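GEO10716p1 (Drosophila melanogaster, PDB 7BTG) probably removes phosphate from phosphorylated proteins as an arginine phosphatase of the low molecular weight protein tyrosine phosphatase family. Local coordinates at residues A[20-24]-A[146-150]; A[80-86]-A[106-111]; A[4-10]-A[66-71]; A[49-53]-A[126-132]. The protein carries 1 engineered substitution. One frame throughout, in Å; residues are numbered along the deposited sequence.

Overall arrangement
Contacts 1 and 3 are buried, contact 2 is partly buried and contact 4 lies at the surface. Contacts 2 and 3 share the parallel sheet: strand 81-84 pairs with 107-110 in contact 2, and its other neighbour, strand 2-7, carries contact 3. Contact 1 joins helices 13-27 and 133-154 on one face of that sheet, where Phe149 touches Phe83 of contact 2 and Cys146 touches Phe5 of contact 3. Chemistry follows place. Contact 1 is wholly apolar, contact 2 is a ladder of backbone bonds, and contact 3 adds buried polar bonds beside a phosphate-binding loop. In contact 4, Gln50 and Arg52 meet the ring, carbonyls and methionine of the surface loop 126-132.

Contact 1 (A[20-24]-A[146-150]); sequences ILKHL and CERFL. With PO4 (phosphate ion), chain C.
Leu24 and Leu150 meet through their methyl groups, CD1 to CD1 at 3.7 Å. The two side chains cross obliquely. Leu24 CG lies anti to its carbonyl carbon (chi1 -72°), which places CD1 against both Cys146 and Leu150. Leu24 CD1 also touches Cys146 CB at 3.7 Å. Leu21 comes in beside it. Leu21 CD1 reaches Leu150 CD1 at 4.0 Å, although the bond from its backbone does not aim at the other helix.

A second apolar cluster gathers round the sulfur of Cys146. Cys146 SG lies 4.1 Å from Ile20 CG2 and equally far from Leu21 CB. Phe5 of the inner strand 2-7 packs on both Leu21 and Cys146, so the helix pair is tied to the sheet. The helices belong to the alpha/beta fold of the low molecular weight phosphatases. Their segments approach to 10.8 Å between axes at a crossing angle of -47°.

The polar group lies away from the interface. Lys22 forms a salt bridge with Glu18 and a weak hydrogen bond from NZ to a phosphate ion, which His66 also binds.

With carbon and sulfur as the partners here, the helices are held by shape and burial rather than by directed bonds.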
loop_
_atom_site.group_PDB
_atom_site.type_symbol
_atom_site.label_atom_id
_atom_site.label_comp_id
_atom_site.label_asym_id
_atom_site.label_seq_id
_atom_site.Cartn_x
_atom_site.Cartn_y
_atom_site.Cartn_z
ATOM N N ILE A 20 3.806 7.413 2.754
ATOM C CA ILE A 20 5.253 7.218 2.651
ATOM C C ILE A 20 5.727 7.416 1.216
ATOM O O ILE A 20 6.691 8.147 0.954
ATOM C CB ILE A 20 5.639 5.821 3.166
ATOM C CG1 ILE A 20 5.792 5.845 4.684
ATOM C CG2 ILE A 20 6.908 5.321 2.468
ATOM C CD1 ILE A 20 5.899 4.475 5.307
ATOM N N LEU A 21 5.070 6.749 0.269
ATOM C CA LEU A 21 5.477 6.859 -1.121
ATOM C C LEU A 21 5.210 8.257 -1.651
ATOM O O LEU A 21 5.975 8.772 -2.479
ATOM C CB LEU A 21 4.746 5.823 -1.976
ATOM C CG LEU A 21 5.176 5.894 -3.437
ATOM C CD1 LEU A 21 6.680 5.662 -3.487
ATOM C CD2 LEU A 21 4.424 4.904 -4.327
ATOM N N LYS A 22 4.116 8.876 -1.196
ATOM C CA LYS A 22 3.855 10.267 -1.550
ATOM C C LYS A 22 5.015 11.169 -1.134
ATOM O O LYS A 22 5.422 12.054 -1.897
ATOM C CB LYS A 22 2.550 10.743 -0.915
ATOM C CG LYS A 22 1.365 10.680 -1.853
ATOM C CD LYS A 22 0.036 10.877 -1.125
ATOM C CE LYS A 22 -1.118 10.868 -2.130
ATOM N NZ LYS A 22 -2.396 11.284 -1.503
ATOM N N HIS A 23 5.567 10.946 0.068
ATOM C CA HIS A 23 6.715 11.718 0.526
ATOM C C HIS A 23 7.943 11.438 -0.331
ATOM O O HIS A 23 8.607 12.368 -0.803
ATOM C CB HIS A 23 7.013 11.416 1.991
ATOM C CG HIS A 23 8.132 12.237 2.566
ATOM N ND1 HIS A 23 8.177 13.613 2.467
ATOM C CD2 HIS A 23 9.253 11.873 3.240
ATOM C CE1 HIS A 23 9.273 14.061 3.057
ATOM N NE2 HIS A 23 9.942 13.027 3.534
ATOM N N LEU A 24 8.247 10.161 -0.560
ATOM C CA LEU A 24 9.414 9.810 -1.358
ATOM C C LEU A 24 9.401 10.503 -2.717
ATOM O O LEU A 24 10.434 11.029 -3.152
ATOM C CB LEU A 24 9.505 8.292 -1.522
ATOM C CG LEU A 24 9.922 7.521 -0.270
ATOM C CD1 LEU A 24 9.861 6.023 -0.541
ATOM C CD2 LEU A 24 11.328 7.925 0.223
ATOM N N CYS A 146 9.082 0.385 -0.459
ATOM C CA CYS A 146 8.930 1.486 -1.404
ATOM C C CYS A 146 10.285 1.952 -1.938
ATOM O O CYS A 146 10.408 2.338 -3.107
ATOM C CB CYS A 146 8.205 2.666 -0.747
ATOM S SG CYS A 146 6.455 2.431 -0.375
ATOM N N GLU A 147 11.306 1.972 -1.082
ATOM C CA GLU A 147 12.618 2.429 -1.532
ATOM C C GLU A 147 13.175 1.527 -2.621
ATOM O O GLU A 147 13.582 2.002 -3.686
ATOM C CB GLU A 147 13.577 2.491 -0.355
ATOM C CG GLU A 147 13.106 3.429 0.699
ATOM C CD GLU A 147 14.221 4.148 1.358
ATOM O OE1 GLU A 147 15.029 4.764 0.636
ATOM O OE2 GLU A 147 14.297 4.069 2.600
ATOM N N ARG A 148 13.194 0.215 -2.381
ATOM C CA ARG A 148 13.727 -0.671 -3.410
ATOM C C ARG A 148 12.852 -0.673 -4.651
ATOM O O ARG A 148 13.366 -0.799 -5.765
ATOM C CB ARG A 148 13.913 -2.079 -2.847
ATOM C CG ARG A 148 14.881 -2.066 -1.691
ATOM C CD ARG A 148 15.512 -3.384 -1.416
ATOM N NE ARG A 148 16.400 -3.272 -0.264
ATOM C CZ ARG A 148 17.673 -2.887 -0.330
ATOM N NH1 ARG A 148 18.218 -2.583 -1.494
ATOM N NH2 ARG A 148 18.402 -2.807 0.773
ATOM N N PHE A 149 11.542 -0.488 -4.488
ATOM C CA PHE A 149 10.664 -0.417 -5.649
ATOM C C PHE A 149 11.015 0.768 -6.542
ATOM O O PHE A 149 11.048 0.643 -7.772
ATOM C CB PHE A 149 9.201 -0.337 -5.213
ATOM C CG PHE A 149 8.275 0.126 -6.312
ATOM C CD1 PHE A 149 7.671 1.373 -6.251
ATOM C CD2 PHE A 149 8.042 -0.663 -7.410
ATOM C CE1 PHE A 149 6.825 1.809 -7.246
ATOM C CE2 PHE A 149 7.200 -0.231 -8.428
ATOM C CZ PHE A 149 6.596 1.008 -8.344
ATOM N N LEU A 150 11.251 1.939 -5.941
ATOM C CA LEU A 150 11.567 3.119 -6.745
ATOM C C LEU A 150 12.907 2.948 -7.448
ATOM O O LEU A 150 13.050 3.295 -8.626
ATOM C CB LEU A 150 11.585 4.365 -5.862
ATOM C CG LEU A 150 10.280 4.946 -5.318
ATOM C CD1 LEU A 150 10.613 5.902 -4.193
ATOM C CD2 LEU A 150 9.503 5.663 -6.410
HETATM P P PO4 C . -6.319 10.675 -0.642
HETATM O O1 PO4 C . -5.592 11.583 -1.611
HETATM O O2 PO4 C . -5.547 10.537 0.658
HETATM O O3 PO4 C . -7.661 11.288 -0.331
HETATM O O4 PO4 C . -6.578 9.342 -1.335
#

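Contact 2 (A[80-86]-A[106-111]); sequences DYIFAMD and CKIQLL
Leu111 CD1 sits over one face of the Phe83 ring, 4.3 Å from its centroid, in a CH-pi contact offset toward the rim. Phe83 lies in strand 81-84 and Leu111 just follows strand 107-110; the two strands pair in parallel. With helix 87-99 between them in sequence, they make a beta-alpha-beta unit. Strand 107-110 is an edge strand of the four-stranded sheet.

Five backbone hydrogen bonds alternate along the pair. Lys107 N and Ile82 N begin the series, and Gln109 N and Ala84 N continue it. The last, from Leu111 N to Ala84 O, is 2.8 Å long and almost straight at 177°.

Tyr81, Phe83, Lys107 and Gln109 point to one face of the sheet. Phe149 of helix 133-154 meets both aromatic rings edge-to-face there. Lys107 runs beside Tyr81, with Lys107 CD 3.8 Å from Tyr81 OH. The other face carries Ile82, Ala84, Ile108 and Leu110. Ile82 CD1 touches Cys106 SG at 3.9 Å, and Phe76 packs on both residues.

Gln109 OE1 accepts a hydrogen bond from Tyr114 OH. Gln109 OE1 also lies at the edge of the Tyr81 ring, 3.5 Å from Tyr81 CE1, with amide and ring planes 70° apart.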
loop_
_atom_site.group_PDB
_atom_site.type_symbol
_atom_site.label_atom_id
_atom_site.label_comp_id
_atom_site.label_asym_id
_atom_site.label_seq_id
_atom_site.Cartn_x
_atom_site.Cartn_y
_atom_site.Cartn_z
ATOM N N ASP A 80 -1.022 1.378 -12.479
ATOM C CA ASP A 80 0.065 0.584 -13.034
ATOM C C ASP A 80 0.502 -0.514 -12.073
ATOM O O ASP A 80 0.852 -1.621 -12.497
ATOM C CB ASP A 80 1.263 1.491 -13.371
ATOM C CG ASP A 80 0.871 2.676 -14.254
ATOM O OD1 ASP A 80 0.397 2.455 -15.391
ATOM O OD2 ASP A 80 1.038 3.830 -13.810
ATOM N N TYR A 81 0.511 -0.208 -10.783
ATOM C CA TYR A 81 0.858 -1.164 -9.745
ATOM C C TYR A 81 -0.249 -1.151 -8.708
ATOM O O TYR A 81 -0.753 -0.083 -8.357
ATOM C CB TYR A 81 2.212 -0.825 -9.102
ATOM C CG TYR A 81 3.361 -1.181 -10.001
ATOM C CD1 TYR A 81 3.984 -2.405 -9.881
ATOM C CD2 TYR A 81 3.793 -0.306 -11.008
ATOM C CE1 TYR A 81 5.026 -2.764 -10.719
ATOM C CE2 TYR A 81 4.852 -0.648 -11.851
ATOM C CZ TYR A 81 5.462 -1.888 -11.699
ATOM O OH TYR A 81 6.505 -2.285 -12.512
ATOM N N ILE A 82 -0.649 -2.336 -8.261
ATOM C CA ILE A 82 -1.506 -2.510 -7.094
ATOM C C ILE A 82 -0.759 -3.436 -6.147
ATOM O O ILE A 82 -0.445 -4.576 -6.507
ATOM C CB ILE A 82 -2.880 -3.087 -7.461
ATOM C CG1 ILE A 82 -3.617 -2.151 -8.415
ATOM C CG2 ILE A 82 -3.684 -3.300 -6.227
ATOM C CD1 ILE A 82 -4.944 -2.705 -8.886
ATOM N N PHE A 83 -0.427 -2.931 -4.971
ATOM C CA PHE A 83 0.420 -3.629 -4.015
ATOM C C PHE A 83 -0.433 -4.202 -2.894
ATOM O O PHE A 83 -1.167 -3.463 -2.231
ATOM C CB PHE A 83 1.483 -2.694 -3.446
ATOM C CG PHE A 83 2.545 -2.321 -4.449
ATOM C CD1 PHE A 83 3.333 -3.305 -5.031
ATOM C CD2 PHE A 83 2.745 -1.004 -4.814
ATOM C CE1 PHE A 83 4.292 -2.985 -5.959
ATOM C CE2 PHE A 83 3.707 -0.676 -5.739
ATOM C CZ PHE A 83 4.492 -1.670 -6.303
ATOM N N ALA A 84 -0.336 -5.513 -2.702
ATOM C CA ALA A 84 -0.881 -6.193 -1.538
ATOM C C ALA A 84 0.122 -6.192 -0.389
ATOM O O ALA A 84 1.338 -6.185 -0.597
ATOM C CB ALA A 84 -1.237 -7.640 -1.907
ATOM N N MET A 85 -0.392 -6.203 0.839
ATOM C CA MET A 85 0.476 -6.378 2.000
ATOM C C MET A 85 0.683 -7.844 2.344
ATOM O O MET A 85 1.757 -8.214 2.847
ATOM C CB MET A 85 -0.112 -5.651 3.215
ATOM C CG MET A 85 -0.431 -4.215 2.940
ATOM S SD MET A 85 1.103 -3.230 2.676
ATOM C CE MET A 85 0.442 -1.978 1.584
ATOM N N ASP A 86 -0.324 -8.664 2.027
ATOM C CA ASP A 86 -0.557 -10.040 2.453
ATOM C C ASP A 86 -0.701 -10.945 1.245
ATOM O O ASP A 86 -1.170 -10.523 0.183
ATOM C CB ASP A 86 -1.898 -10.192 3.221
ATOM C CG ASP A 86 -1.772 -9.859 4.632
ATOM O OD1 ASP A 86 -0.687 -10.169 5.165
ATOM O OD2 ASP A 86 -2.727 -9.288 5.197
ATOM N N CYS A 106 -2.888 -3.780 -15.019
ATOM C CA CYS A 106 -2.162 -3.421 -13.815
ATOM C C CYS A 106 -1.314 -4.604 -13.364
ATOM O O CYS A 106 -1.717 -5.766 -13.484
ATOM C CB CYS A 106 -3.135 -3.023 -12.712
ATOM S SG CYS A 106 -4.303 -4.338 -12.329
ATOM N N LYS A 107 -0.134 -4.310 -12.847
ATOM C CA LYS A 107 0.654 -5.326 -12.172
ATOM C C LYS A 107 0.212 -5.399 -10.712
ATOM O O LYS A 107 0.136 -4.374 -10.027
ATOM C CB LYS A 107 2.140 -5.003 -12.292
ATOM C CG LYS A 107 2.534 -4.644 -13.726
ATOM C CD LYS A 107 4.017 -4.798 -13.979
ATOM C CE LYS A 107 4.287 -5.138 -15.442
ATOM N NZ LYS A 107 4.242 -6.614 -15.669
ATOM N N ILE A 108 -0.100 -6.608 -10.253
ATOM C CA ILE A 108 -0.553 -6.852 -8.891
ATOM C C ILE A 108 0.529 -7.648 -8.171
ATOM O O ILE A 108 0.854 -8.769 -8.575
ATOM C CB ILE A 108 -1.891 -7.607 -8.867
ATOM C CG1 ILE A 108 -2.987 -6.793 -9.574
ATOM C CG2 ILE A 108 -2.264 -7.930 -7.429
ATOM C CD1 ILE A 108 -4.199 -7.625 -10.021
ATOM N N GLN A 109 1.087 -7.084 -7.100
ATOM C CA GLN A 109 2.272 -7.683 -6.507
ATOM C C GLN A 109 2.251 -7.521 -4.996
ATOM O O GLN A 109 1.680 -6.569 -4.454
ATOM C CB GLN A 109 3.575 -7.065 -7.086
ATOM C CG GLN A 109 3.684 -7.139 -8.622
ATOM C CD GLN A 109 4.844 -6.318 -9.205
ATOM O OE1 GLN A 109 5.441 -5.479 -8.535
ATOM N NE2 GLN A 109 5.161 -6.576 -10.459
ATOM N N LEU A 110 2.878 -8.480 -4.326
ATOM C CA LEU A 110 3.180 -8.360 -2.909
ATOM C C LEU A 110 4.192 -7.240 -2.730
ATOM O O LEU A 110 5.289 -7.302 -3.293
ATOM C CB LEU A 110 3.732 -9.693 -2.422
ATOM C CG LEU A 110 3.773 -10.053 -0.956
ATOM C CD1 LEU A 110 2.365 -10.135 -0.395
ATOM C CD2 LEU A 110 4.476 -11.382 -0.830
ATOM N N LEU A 111 3.823 -6.192 -1.986
ATOM C CA LEU A 111 4.726 -5.051 -1.839
ATOM C C LEU A 111 6.050 -5.473 -1.224
ATOM O O LEU A 111 7.122 -5.016 -1.647
ATOM C CB LEU A 111 4.081 -3.960 -0.979
ATOM C CG LEU A 111 5.046 -2.882 -0.465
ATOM C CD1 LEU A 111 5.531 -2.034 -1.616
ATOM C CD2 LEU A 111 4.382 -2.002 0.589
#

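Contact 3 (A[4-10]-A[66-71]). Engineered in segment 4-10: Ser7 (natural residue Cys). With PO4 (phosphate ion), chain B; PO4 (phosphate ion), chain C.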
loop_
_atom_site.group_PDB
_atom_site.type_symbol
_atom_site.label_atom_id
_atom_site.label_comp_id
_atom_site.label_asym_id
_atom_site.label_seq_id
_atom_site.Cartn_x
_atom_site.Cartn_y
_atom_site.Cartn_z
ATOM N N LEU A 4 -1.509 1.936 -6.477
ATOM C CA LEU A 4 -2.561 1.700 -5.489
ATOM C C LEU A 4 -2.058 0.702 -4.451
ATOM O O LEU A 4 -1.693 -0.421 -4.802
ATOM C CB LEU A 4 -3.823 1.163 -6.169
ATOM C CG LEU A 4 -5.036 0.926 -5.268
ATOM C CD1 LEU A 4 -5.608 2.252 -4.804
ATOM C CD2 LEU A 4 -6.087 0.101 -6.013
ATOM N N PHE A 5 -2.024 1.109 -3.179
ATOM C CA PHE A 5 -1.697 0.188 -2.100
ATOM C C PHE A 5 -2.982 -0.415 -1.538
ATOM O O PHE A 5 -3.991 0.279 -1.392
ATOM C CB PHE A 5 -0.918 0.887 -0.987
ATOM C CG PHE A 5 0.477 1.301 -1.379
ATOM C CD1 PHE A 5 1.465 0.366 -1.543
ATOM C CD2 PHE A 5 0.803 2.641 -1.543
ATOM C CE1 PHE A 5 2.773 0.749 -1.884
ATOM C CE2 PHE A 5 2.110 3.032 -1.882
ATOM C CZ PHE A 5 3.087 2.078 -2.054
ATOM N N VAL A 6 -2.951 -1.711 -1.226
ATOM C CA VAL A 6 -4.152 -2.419 -0.793
ATOM C C VAL A 6 -3.873 -3.185 0.488
ATOM O O VAL A 6 -2.900 -3.944 0.572
ATOM C CB VAL A 6 -4.691 -3.353 -1.883
ATOM C CG1 VAL A 6 -5.866 -4.200 -1.328
ATOM C CG2 VAL A 6 -5.177 -2.520 -3.047
ATOM N N SER A 7 -4.707 -2.955 1.501
ATOM C CA SER A 7 -4.697 -3.725 2.731
ATOM C C SER A 7 -6.124 -4.170 2.991
ATOM O O SER A 7 -7.053 -3.702 2.334
ATOM C CB SER A 7 -4.140 -2.919 3.916
ATOM O OG SER A 7 -4.851 -1.709 4.142
ATOM N N ILE A 8 -6.324 -5.075 3.956
ATOM C CA ILE A 8 -7.683 -5.580 4.127
ATOM C C ILE A 8 -8.598 -4.472 4.635
ATOM O O ILE A 8 -9.693 -4.264 4.101
ATOM C CB ILE A 8 -7.713 -6.843 5.013
ATOM C CG1 ILE A 8 -9.105 -7.453 4.942
ATOM C CG2 ILE A 8 -7.353 -6.570 6.470
ATOM C CD1 ILE A 8 -9.199 -8.820 5.511
ATOM N N GLY A 9 -8.125 -3.669 5.585
ATOM C CA GLY A 9 -8.995 -2.664 6.161
ATOM C C GLY A 9 -8.893 -1.289 5.538
ATOM O O GLY A 9 -9.777 -0.465 5.746
ATOM N N ASN A 10 -7.813 -1.012 4.795
ATOM C CA ASN A 10 -7.528 0.334 4.282
ATOM C C ASN A 10 -7.549 1.363 5.406
ATOM O O ASN A 10 -8.081 2.466 5.277
ATOM C CB ASN A 10 -8.487 0.736 3.165
ATOM C CG ASN A 10 -8.042 2.001 2.461
ATOM O OD1 ASN A 10 -8.857 2.763 1.929
ATOM N ND2 ASN A 10 -6.732 2.251 2.483
ATOM N N HIS A 66 -6.698 10.304 4.550
ATOM C CA HIS A 66 -7.375 9.357 3.673
ATOM C C HIS A 66 -8.618 8.756 4.315
ATOM O O HIS A 66 -8.578 8.292 5.455
ATOM C CB HIS A 66 -6.380 8.249 3.303
ATOM C CG HIS A 66 -6.954 7.152 2.469
ATOM N ND1 HIS A 66 -7.080 7.252 1.103
ATOM C CD2 HIS A 66 -7.410 5.921 2.803
ATOM C CE1 HIS A 66 -7.594 6.133 0.627
ATOM N NE2 HIS A 66 -7.801 5.307 1.637
ATOM N N LEU A 67 -9.722 8.756 3.579
ATOM C CA LEU A 67 -10.915 8.032 3.999
ATOM C C LEU A 67 -10.853 6.596 3.483
ATOM O O LEU A 67 -10.639 6.374 2.286
ATOM C CB LEU A 67 -12.173 8.725 3.470
ATOM C CG LEU A 67 -12.539 10.131 3.963
ATOM C CD1 LEU A 67 -13.636 10.749 3.096
ATOM C CD2 LEU A 67 -12.956 10.119 5.418
ATOM N N GLY A 68 -11.089 5.631 4.371
ATOM C CA GLY A 68 -11.129 4.239 3.955
ATOM C C GLY A 68 -12.145 3.994 2.860
ATOM O O GLY A 68 -13.275 4.482 2.951
ATOM N N ARG A 69 -11.756 3.296 1.796
ATOM C CA ARG A 69 -12.673 2.994 0.707
ATOM C C ARG A 69 -12.400 1.588 0.189
ATOM O O ARG A 69 -11.334 1.008 0.411
ATOM C CB ARG A 69 -12.574 4.012 -0.452
ATOM C CG ARG A 69 -11.294 3.893 -1.292
ATOM C CD ARG A 69 -11.294 4.873 -2.459
ATOM N NE ARG A 69 -10.136 4.715 -3.345
ATOM C CZ ARG A 69 -10.077 3.833 -4.346
ATOM N NH1 ARG A 69 -11.104 3.014 -4.577
ATOM N NH2 ARG A 69 -8.992 3.761 -5.118
ATOM N N MET A 70 -13.396 1.038 -0.494
ATOM C CA MET A 70 -13.243 -0.257 -1.122
ATOM C C MET A 70 -12.536 -0.090 -2.452
ATOM O O MET A 70 -12.665 0.939 -3.112
ATOM C CB MET A 70 -14.600 -0.910 -1.364
ATOM C CG MET A 70 -15.400 -1.214 -0.123
ATOM S SD MET A 70 -15.126 -2.888 0.505
ATOM C CE MET A 70 -14.456 -3.735 -0.917
ATOM N N ILE A 71 -11.760 -1.106 -2.833
ATOM C CA ILE A 71 -11.292 -1.164 -4.204
ATOM C C ILE A 71 -12.500 -1.406 -5.099
ATOM O O ILE A 71 -13.420 -2.150 -4.741
ATOM C CB ILE A 71 -10.216 -2.252 -4.380
ATOM C CG1 ILE A 71 -9.483 -2.063 -5.707
ATOM C CG2 ILE A 71 -10.820 -3.651 -4.329
ATOM C CD1 ILE A 71 -8.281 -2.945 -5.869
HETATM P P PO4 B . -5.068 -2.684 7.453
HETATM O O1 PO4 B . -5.651 -1.445 6.799
HETATM O O2 PO4 B . -5.481 -2.724 8.901
HETATM O O3 PO4 B . -3.559 -2.699 7.450
HETATM O O4 PO4 B . -5.515 -3.939 6.705
HETATM P P PO4 C . -6.319 10.675 -0.642
HETATM O O1 PO4 C . -5.592 11.583 -1.611
HETATM O O2 PO4 C . -5.547 10.537 0.658
HETATM O O3 PO4 C . -7.661 11.288 -0.331
HETATM O O4 PO4 C . -6.578 9.342 -1.335
#
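Asn10 OD1 accepts two hydrogen bonds from the 66-71 loop. His66 NE2 donates to Asn10 OD1 at 2.8 Å, with the oxygen in the plane of the imidazole ring. Arg69 N donates to Asn10 OD1 at 3.0 Å, in the carbonyl plane and on a lone pair. The two side chains of Asn10 and His66 cross at about a right angle, and the amide and ring planes are 68° apart. Asn10 ND2 is hydrogen-bonded to Ser14 and Ser37, so both ends of the buried amide are held and its rotation is fixed.

Segment 4-10 runs from strand 2-7 into the P-loop of this phosphatase family. Ser7 is an engineered replacement of the natural cysteine. A phosphate ion occupies the loop, and Gly9 N bonds to phosphate O4 at 2.9 Å. Arg13, Thr11 and Cys12 add further bonds. At the ring edge of His66, near its plane, His66 ND1 donates to O4 of a second phosphate at 3.3 Å.

Apolar contacts lie further back along the strand. Leu4 CD2 meets Ile71 CD1 at 3.8 Å, and Val6 CG2 touches Ile71 CD1 at 4.2 Å.

Leu4 also lies beside a charged group: Leu4 CD1 is 3.7 Å from Arg69 NH2. That guanidinium forms salt bridges with Asp36 and Asp75.

Contact 4 (A[49-53]-A[126-132])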
loop_
_atom_site.group_PDB
_atom_site.type_symbol
_atom_site.label_atom_id
_atom_site.label_comp_id
_atom_site.label_asym_id
_atom_site.label_seq_id
_atom_site.Cartn_x
_atom_site.Cartn_y
_atom_site.Cartn_z
ATOM N N PRO A 49 -7.556 7.018 8.754
ATOM C CA PRO A 49 -6.647 5.949 9.184
ATOM C C PRO A 49 -6.595 5.859 10.695
ATOM O O PRO A 49 -6.795 6.846 11.403
ATOM C CB PRO A 49 -5.295 6.373 8.604
ATOM C CG PRO A 49 -5.662 7.218 7.417
ATOM C CD PRO A 49 -6.866 7.982 7.877
ATOM N N GLN A 50 -6.353 4.646 11.181
ATOM C CA GLN A 50 -6.416 4.406 12.609
ATOM C C GLN A 50 -5.424 5.306 13.329
ATOM O O GLN A 50 -4.282 5.474 12.893
ATOM C CB GLN A 50 -6.123 2.945 12.913
ATOM C CG GLN A 50 -6.631 2.542 14.251
ATOM C CD GLN A 50 -6.121 1.192 14.685
ATOM O OE1 GLN A 50 -6.889 0.348 15.166
ATOM N NE2 GLN A 50 -4.811 0.978 14.535
ATOM N N ALA A 51 -5.865 5.860 14.460
ATOM C CA ALA A 51 -5.204 7.026 15.038
ATOM C C ALA A 51 -3.737 6.759 15.357
ATOM O O ALA A 51 -2.885 7.630 15.147
ATOM C CB ALA A 51 -5.959 7.481 16.283
ATOM N N ARG A 52 -3.410 5.563 15.841
ATOM C CA ARG A 52 -2.021 5.324 16.215
ATOM C C ARG A 52 -1.086 5.246 15.014
ATOM O O ARG A 52 0.133 5.268 15.204
ATOM C CB ARG A 52 -1.924 4.058 17.059
ATOM C CG ARG A 52 -2.410 2.835 16.374
ATOM C CD ARG A 52 -3.071 1.871 17.352
ATOM N NE ARG A 52 -2.178 0.872 17.935
ATOM C CZ ARG A 52 -2.519 -0.410 18.065
ATOM N NH1 ARG A 52 -3.697 -0.815 17.619
ATOM N NH2 ARG A 52 -1.692 -1.291 18.609
ATOM N N GLY A 53 -1.619 5.176 13.795
ATOM C CA GLY A 53 -0.799 5.166 12.601
ATOM C C GLY A 53 -0.566 6.575 12.109
ATOM O O GLY A 53 0.514 6.909 11.609
ATOM N N PRO A 126 -1.414 -4.615 11.537
ATOM C CA PRO A 126 -1.194 -4.183 12.926
ATOM C C PRO A 126 -2.450 -3.794 13.683
ATOM O O PRO A 126 -2.344 -3.490 14.871
ATOM C CB PRO A 126 -0.297 -2.948 12.747
ATOM C CG PRO A 126 -0.792 -2.333 11.484
ATOM C CD PRO A 126 -1.171 -3.518 10.584
ATOM N N TYR A 127 -3.613 -3.796 13.020
ATOM C CA TYR A 127 -4.860 -3.292 13.605
ATOM C C TYR A 127 -5.103 -3.815 15.015
ATOM O O TYR A 127 -5.478 -3.050 15.907
ATOM C CB TYR A 127 -6.046 -3.660 12.706
ATOM C CG TYR A 127 -7.355 -2.959 13.036
ATOM C CD1 TYR A 127 -8.262 -3.508 13.946
ATOM C CD2 TYR A 127 -7.693 -1.769 12.420
ATOM C CE1 TYR A 127 -9.468 -2.859 14.244
ATOM C CE2 TYR A 127 -8.892 -1.118 12.713
ATOM C CZ TYR A 127 -9.770 -1.671 13.624
ATOM O OH TYR A 127 -10.941 -1.009 13.894
ATOM N N PHE A 128 -4.890 -5.107 15.240
ATOM C CA PHE A 128 -5.265 -5.765 16.488
ATOM C C PHE A 128 -4.064 -6.075 17.370
ATOM O O PHE A 128 -4.204 -6.778 18.376
ATOM C CB PHE A 128 -6.009 -7.061 16.183
ATOM C CG PHE A 128 -5.231 -7.976 15.282
ATOM C CD1 PHE A 128 -5.430 -7.946 13.910
ATOM C CD2 PHE A 128 -4.277 -8.829 15.800
ATOM C CE1 PHE A 128 -4.703 -8.767 13.081
ATOM C CE2 PHE A 128 -3.535 -9.650 14.974
ATOM C CZ PHE A 128 -3.751 -9.618 13.605
ATOM N N ILE A 129 -2.887 -5.606 16.994
ATOM C CA ILE A 129 -1.667 -5.865 17.742
ATOM C C ILE A 129 -1.545 -4.788 18.807
ATOM O O ILE A 129 -1.554 -3.592 18.492
ATOM C CB ILE A 129 -0.448 -5.874 16.812
ATOM C CG1 ILE A 129 -0.545 -7.046 15.836
ATOM C CG2 ILE A 129 0.830 -5.950 17.622
ATOM C CD1 ILE A 129 -0.483 -8.423 16.504
ATOM N N GLN A 130 -1.451 -5.205 20.066
ATOM C CA GLN A 130 -1.453 -4.246 21.163
ATOM C C GLN A 130 -0.168 -3.424 21.148
ATOM O O GLN A 130 0.934 -3.966 21.015
ATOM C CB GLN A 130 -1.624 -4.955 22.506
ATOM C CG GLN A 130 -2.241 -4.048 23.594
ATOM C CD GLN A 130 -2.098 -4.600 25.015
ATOM O OE1 GLN A 130 -2.362 -5.772 25.273
ATOM N NE2 GLN A 130 -1.671 -3.747 25.940
ATOM N N GLY A 131 -0.308 -2.116 21.286
ATOM C CA GLY A 131 0.847 -1.253 21.322
ATOM C C GLY A 131 1.268 -0.852 19.924
ATOM O O GLY A 131 0.503 -0.940 18.960
ATOM N N MET A 132 2.522 -0.422 19.814
ATOM C CA MET A 132 3.049 0.148 18.583
ATOM C C MET A 132 3.973 -0.785 17.821
ATOM O O MET A 132 4.365 -0.452 16.702
ATOM C CB MET A 132 3.794 1.448 18.896
ATOM C CG MET A 132 2.894 2.589 19.233
ATOM S SD MET A 132 1.823 2.988 17.851
ATOM C CE MET A 132 1.253 4.583 18.418
#
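Gln50 lays its amide oxygen over one face of the Tyr127 ring. Gln50 OE1 is 3.5 Å from Tyr127 CE2, offset toward the rim. The amide and ring planes are only 21° apart. Gln50 CG stands opposite the backbone N (chi1 -160°), and the extended chain carries the amide to the ring. Tyr127 OH bonds to Asn44.

Gln50 is also the N-cap of helix 51-58. Across from it, Pro126 to Ile129 form a type I beta turn. Asp125, which bonds Tyr127 N, precedes this turn, probably in the Asp-Pro loop that carries the general acid in relatives. Tyr127 lies near a phosphate ion, and Gln50 packs on Thr11 and Cys12 of the phosphate-binding loop.

Arg52 follows in the first helical turn. Its bent chain appears to turn the guanidinium edge toward loop carbonyls. Arg52 NH1 makes a weak bond to Tyr127 O at 3.3 Å. NH2 is doubtfully close to Gly131 O, so the group's exact placing is uncertain. Arg52 CB touches Met132 CE at 3.5 Å.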